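Local coordinates for protein salt-tolerant glutaminase (Micrococcus luteus, PDB 3AGD) that probably catalyses the hydrolysis of L-glutamine to L-glutamate and ammonium, as a salt-tolerant member of the glutaminase family, at residues Y71-V76 with V229-V233; A82-V87 with A119-L123. All blocks are in the same frame, centred on the assembly; numbering follows the deposited sequence.

Contact 1: Y71-V76 with V229-V233; sequences YAAALV and VARRV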
loop_
_atom_site.group_PDB
_atom_site.type_symbol
_atom_site.label_atom_id
_atom_site.label_comp_id
_atom_site.label_asym_id
_atom_site.label_seq_id
_atom_site.Cartn_x
_atom_site.Cartn_y
_atom_site.Cartn_z
ATOM N N TYR A 71 -13.741 -13.571 -8.295
ATOM C CA TYR A 71 -12.689 -13.088 -9.186
ATOM C C TYR A 71 -11.401 -13.850 -8.867
ATOM O O TYR A 71 -10.690 -14.284 -9.765
ATOM C CB TYR A 71 -12.499 -11.575 -8.990
ATOM C CG TYR A 71 -11.489 -10.907 -9.907
ATOM C CD1 TYR A 71 -11.341 -11.309 -11.238
ATOM C CD2 TYR A 71 -10.737 -9.816 -9.461
ATOM C CE1 TYR A 71 -10.472 -10.638 -12.107
ATOM C CE2 TYR A 71 -9.868 -9.134 -10.319
ATOM C CZ TYR A 71 -9.741 -9.549 -11.643
ATOM O OH TYR A 71 -8.898 -8.867 -12.501
ATOM N N ALA A 72 -11.113 -14.027 -7.582
ATOM C CA ALA A 72 -9.919 -14.765 -7.178
ATOM C C ALA A 72 -10.009 -16.217 -7.674
ATOM O O ALA A 72 -9.059 -16.748 -8.246
ATOM C CB ALA A 72 -9.773 -14.732 -5.665
ATOM N N ALA A 73 -11.160 -16.848 -7.463
ATOM C CA ALA A 73 -11.372 -18.230 -7.891
ATOM C C ALA A 73 -11.153 -18.389 -9.400
ATOM O O ALA A 73 -10.563 -19.371 -9.854
ATOM C CB ALA A 73 -12.786 -18.676 -7.521
ATOM N N ALA A 74 -11.640 -17.421 -10.169
ATOM C CA ALA A 74 -11.490 -17.448 -11.618
ATOM C C ALA A 74 -10.021 -17.391 -12.009
ATOM O O ALA A 74 -9.581 -18.108 -12.910
ATOM C CB ALA A 74 -12.240 -16.282 -12.243
ATOM N N LEU A 75 -9.264 -16.531 -11.335
ATOM C CA LEU A 75 -7.835 -16.390 -11.620
ATOM C C LEU A 75 -7.127 -17.698 -11.282
ATOM O O LEU A 75 -6.287 -18.188 -12.046
ATOM C CB LEU A 75 -7.253 -15.224 -10.808
ATOM C CG LEU A 75 -7.761 -13.839 -11.240
ATOM C CD1 LEU A 75 -7.552 -12.807 -10.140
ATOM C CD2 LEU A 75 -7.044 -13.425 -12.524
ATOM N N VAL A 76 -7.471 -18.267 -10.133
ATOM C CA VAL A 76 -6.884 -19.532 -9.710
ATOM C C VAL A 76 -7.235 -20.638 -10.703
ATOM O O VAL A 76 -6.380 -21.409 -11.122
ATOM C CB VAL A 76 -7.413 -19.963 -8.325
ATOM C CG1 VAL A 76 -7.040 -21.421 -8.052
ATOM C CG2 VAL A 76 -6.829 -19.068 -7.250
ATOM N N VAL A 229 -2.408 -13.518 -6.866
ATOM C CA VAL A 229 -3.847 -13.444 -7.119
ATOM C C VAL A 229 -4.473 -12.494 -6.105
ATOM O O VAL A 229 -5.320 -11.665 -6.448
ATOM C CB VAL A 229 -4.528 -14.831 -6.987
ATOM C CG1 VAL A 229 -6.038 -14.656 -6.834
ATOM C CG2 VAL A 229 -4.223 -15.683 -8.226
ATOM N N ALA A 230 -4.052 -12.617 -4.850
ATOM C CA ALA A 230 -4.576 -11.764 -3.794
ATOM C C ALA A 230 -4.289 -10.297 -4.119
ATOM O O ALA A 230 -5.157 -9.437 -3.970
ATOM C CB ALA A 230 -3.948 -12.143 -2.461
ATOM N N ARG A 231 -3.071 -10.025 -4.579
ATOM C CA ARG A 231 -2.656 -8.667 -4.920
ATOM C C ARG A 231 -3.507 -8.061 -6.032
ATOM O O ARG A 231 -3.840 -6.876 -5.995
ATOM C CB ARG A 231 -1.187 -8.653 -5.350
ATOM C CG ARG A 231 -0.182 -8.469 -4.220
ATOM C CD ARG A 231 1.233 -8.465 -4.785
ATOM N NE ARG A 231 1.225 -8.038 -6.182
ATOM C CZ ARG A 231 1.755 -8.732 -7.185
ATOM N NH1 ARG A 231 2.355 -9.893 -6.952
ATOM N NH2 ARG A 231 1.656 -8.282 -8.428
ATOM N N ARG A 232 -3.840 -8.877 -7.026
ATOM C CA ARG A 232 -4.651 -8.420 -8.145
ATOM C C ARG A 232 -6.052 -8.073 -7.658
ATOM O O ARG A 232 -6.642 -7.078 -8.079
ATOM C CB ARG A 232 -4.726 -9.513 -9.223
ATOM C CG ARG A 232 -5.855 -9.335 -10.246
ATOM C CD ARG A 232 -5.708 -8.075 -11.092
ATOM N NE ARG A 232 -4.725 -8.209 -12.165
ATOM C CZ ARG A 232 -4.909 -8.914 -13.282
ATOM N NH1 ARG A 232 -6.047 -9.563 -13.493
ATOM N NH2 ARG A 232 -3.953 -8.962 -14.198
ATOM N N VAL A 233 -6.576 -8.896 -6.761
ATOM C CA VAL A 233 -7.917 -8.682 -6.241
ATOM C C VAL A 233 -8.004 -7.398 -5.430
ATOM O O VAL A 233 -8.902 -6.577 -5.634
ATOM C CB VAL A 233 -8.364 -9.875 -5.371
ATOM C CG1 VAL A 233 -9.694 -9.569 -4.704
ATOM C CG2 VAL A 233 -8.487 -11.126 -6.243
#
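R232 NH1 is held by two oxygens: it donates to Y71 OH at 3.1 Å with a bent N-H...O angle of 143°, and it forms a salt bridge with D84, its stronger partner. The hydroxyl sits near the guanidinium edge, tilted somewhat out of that plane, and the ring and guanidinium planes are 26° apart. Of the tyrosine's side-chain atoms OH is the nearest to NH1, and its place at the edge shows that the phenol meets the guanidinium through its oxygen and not as a face-to-face stack. Bends at chi2 and chi3 fold the arginine chain back beside the tyrosine. D84 probably offsets the positive charge of R232, and Y71 OH adds a second, dipolar acceptor.

The aliphatic part of R232 also packs: its CG lies 3.9 Å from L75 CD1. That same methyl stands over the centre of the Y71 ring, 4.0 Å above its plane, a CH-pi-like placement. R232 CG touches the ring as well, near CE2, so the three side chains meet in one mutual cluster. Farther along, the two valines pack beside A72. V233 CG2 and V229 CG1 each come to 3.9 Å from A72 CB, and V229 CG2 reaches L75 CB at 4.0 Å. The small alanine side chain fits the close approach of the backbones, whose CA atoms are 6.2 Å apart at A72 and V229.

The short axes pass 9.7 Å apart with their directions 140° from each other, which makes this a roughly antiparallel helix pair. F80 and V83 of helix 80-84 border it. The pair belongs to the helical part of the glutaminase fold, a member of the beta-lactamase clan, and the start of helix 67-78 is consistent with an SxxK motif of that clan.

Contact 2: A82-V87 with A119-L123; sequences AVDRQV and AVHQL
L123 and V87 carry the close-packed part of this contact, made by apolar side chains with two backbone carbonyl oxygens at the margin. L123 points its two methyls to different places: CD1 lies 3.9 Å from V83 CA and 4.0 Å from V83 CG1, whereas CD2 is directed to the carbonyl oxygen of A82 and to Q86. Its CG is anti to the carbonyl carbon (chi1 -68°), which carries the fork across to the 82-87 segment. V87 answers with a single methyl: its CG2 touches A119 CB at 3.8 Å and V120 CG2 at 3.9 Å, and L123 CD1 closes on it from 4.2 Å. A119 CB also lies against the carbonyl oxygen of Q86.

The backbone helps to place V87. V83 O accepts from both Q86 N and V87 N, at 2.9 and 2.8 Å; V87 then adopts extended backbone angles, and its side chain faces helix 114-123. The pairing thus joins helix 80-84 and the residues that follow it to helix 114-123, two short helical elements of the glutaminase domain. V120 also touches T70 and Y71 of helix 67-78.

Towards Q86 the packing thins. Q86 starts out toward L123, but a bend at chi2 (-67°) leads the amide away, and what remains in touch is the methylene CG, 4.1 Å from L123 CD2. On this side Q86 and A82 are partly exposed.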
loop_
_atom_site.group_PDB
_atom_site.type_symbol
_atom_site.label_atom_id
_atom_site.label_comp_id
_atom_site.label_asym_id
_atom_site.label_seq_id
_atom_site.Cartn_x
_atom_site.Cartn_y
_atom_site.Cartn_z
ATOM N N ALA A 82 -6.355 -15.986 -19.447
ATOM C CA ALA A 82 -7.731 -16.345 -19.760
ATOM C C ALA A 82 -8.741 -15.374 -19.157
ATOM O O ALA A 82 -9.715 -14.996 -19.807
ATOM C CB ALA A 82 -8.019 -17.767 -19.273
ATOM N N VAL A 83 -8.519 -14.982 -17.909
ATOM C CA VAL A 83 -9.430 -14.058 -17.247
ATOM C C VAL A 83 -9.292 -12.647 -17.811
ATOM O O VAL A 83 -10.293 -11.975 -18.068
ATOM C CB VAL A 83 -9.180 -14.018 -15.720
ATOM C CG1 VAL A 83 -10.135 -13.033 -15.053
ATOM C CG2 VAL A 83 -9.369 -15.405 -15.130
ATOM N N ASP A 84 -8.055 -12.205 -18.023
ATOM C CA ASP A 84 -7.830 -10.859 -18.537
ATOM C C ASP A 84 -8.370 -10.642 -19.943
ATOM O O ASP A 84 -8.601 -9.505 -20.347
ATOM C CB ASP A 84 -6.344 -10.502 -18.474
ATOM C CG ASP A 84 -5.858 -10.313 -17.049
ATOM O OD1 ASP A 84 -6.701 -10.346 -16.126
ATOM O OD2 ASP A 84 -4.638 -10.128 -16.847
ATOM N N ARG A 85 -8.581 -11.725 -20.685
ATOM C CA ARG A 85 -9.133 -11.614 -22.029
ATOM C C ARG A 85 -10.626 -11.294 -21.953
ATOM O O ARG A 85 -11.192 -10.748 -22.897
ATOM C CB ARG A 85 -8.949 -12.921 -22.814
ATOM C CG ARG A 85 -7.610 -13.084 -23.523
ATOM C CD ARG A 85 -7.672 -14.214 -24.563
ATOM N NE ARG A 85 -7.608 -15.553 -23.973
ATOM C CZ ARG A 85 -6.479 -16.169 -23.620
ATOM N NH1 ARG A 85 -5.305 -15.572 -23.799
ATOM N NH2 ARG A 85 -6.522 -17.380 -23.080
ATOM N N GLN A 86 -11.258 -11.626 -20.826
ATOM C CA GLN A 86 -12.696 -11.399 -20.658
ATOM C C GLN A 86 -13.058 -10.350 -19.612
ATOM O O GLN A 86 -14.196 -9.877 -19.567
ATOM C CB GLN A 86 -13.399 -12.710 -20.278
ATOM C CG GLN A 86 -13.171 -13.886 -21.221
ATOM C CD GLN A 86 -13.782 -13.684 -22.600
ATOM O OE1 GLN A 86 -13.830 -14.611 -23.404
ATOM N NE2 GLN A 86 -14.248 -12.472 -22.879
ATOM N N VAL A 87 -12.102 -9.997 -18.763
ATOM C CA VAL A 87 -12.348 -9.021 -17.708
ATOM C C VAL A 87 -11.220 -7.993 -17.678
ATOM O O VAL A 87 -10.052 -8.342 -17.494
ATOM C CB VAL A 87 -12.449 -9.731 -16.328
ATOM C CG1 VAL A 87 -12.724 -8.717 -15.226
ATOM C CG2 VAL A 87 -13.548 -10.787 -16.366
ATOM N N ALA A 119 -19.046 -11.838 -16.127
ATOM C CA ALA A 119 -17.978 -12.425 -16.933
ATOM C C ALA A 119 -17.122 -13.338 -16.062
ATOM O O ALA A 119 -16.667 -14.388 -16.513
ATOM C CB ALA A 119 -17.112 -11.326 -17.552
ATOM N N VAL A 120 -16.906 -12.929 -14.813
ATOM C CA VAL A 120 -16.117 -13.710 -13.862
ATOM C C VAL A 120 -16.806 -15.035 -13.511
ATOM O O VAL A 120 -16.168 -16.084 -13.481
ATOM C CB VAL A 120 -15.880 -12.916 -12.554
ATOM C CG1 VAL A 120 -15.452 -13.860 -11.430
ATOM C CG2 VAL A 120 -14.808 -11.849 -12.781
ATOM N N HIS A 121 -18.107 -14.988 -13.249
ATOM C CA HIS A 121 -18.838 -16.198 -12.898
ATOM C C HIS A 121 -18.786 -17.217 -14.039
ATOM O O HIS A 121 -18.664 -18.417 -13.803
ATOM C CB HIS A 121 -20.289 -15.859 -12.551
ATOM C CG HIS A 121 -20.984 -16.930 -11.772
ATOM N ND1 HIS A 121 -21.412 -18.111 -12.342
ATOM C CD2 HIS A 121 -21.275 -17.024 -10.452
ATOM C CE1 HIS A 121 -21.935 -18.885 -11.407
ATOM N NE2 HIS A 121 -21.863 -18.248 -10.252
ATOM N N GLN A 122 -18.858 -16.718 -15.270
ATOM C CA GLN A 122 -18.811 -17.541 -16.475
ATOM C C GLN A 122 -17.465 -18.252 -16.643
ATOM O O GLN A 122 -17.380 -19.264 -17.334
ATOM C CB GLN A 122 -19.097 -16.661 -17.711
ATOM C CG GLN A 122 -18.703 -17.275 -19.068
ATOM C CD GLN A 122 -19.742 -18.236 -19.630
ATOM O OE1 GLN A 122 -20.700 -17.822 -20.286
ATOM N NE2 GLN A 122 -19.559 -19.522 -19.366
ATOM N N LEU A 123 -16.423 -17.728 -16.006
ATOM C CA LEU A 123 -15.079 -18.302 -16.103
ATOM C C LEU A 123 -14.714 -19.260 -14.978
ATOM O O LEU A 123 -13.765 -20.029 -15.098
ATOM C CB LEU A 123 -14.030 -17.185 -16.092
ATOM C CG LEU A 123 -13.908 -16.202 -17.255
ATOM C CD1 LEU A 123 -13.256 -14.908 -16.760
ATOM C CD2 LEU A 123 -13.104 -16.833 -18.383
#

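How the contacts relate
The two contacts lie side by side in the glutaminase domain, their centres 11 Å apart. Helix 67-78 comes first in the chain, followed directly by helix 80-84, then helix 114-123 and, much later, helix 227-240; both halves of contact 2 therefore fall between the halves of contact 1. The contacts touch directly: besides the R232-D84 bridge between helices 227-240 and 80-84, Y71 packs on V83 and V120. Contact 1 lies nearer the chain centre. The side chains of Y71 and V120 are about 10 and 8 Å from that of Y191, an L-glutamate-binding residue, so the cluster lies near the L-glutamate site without touching Y191.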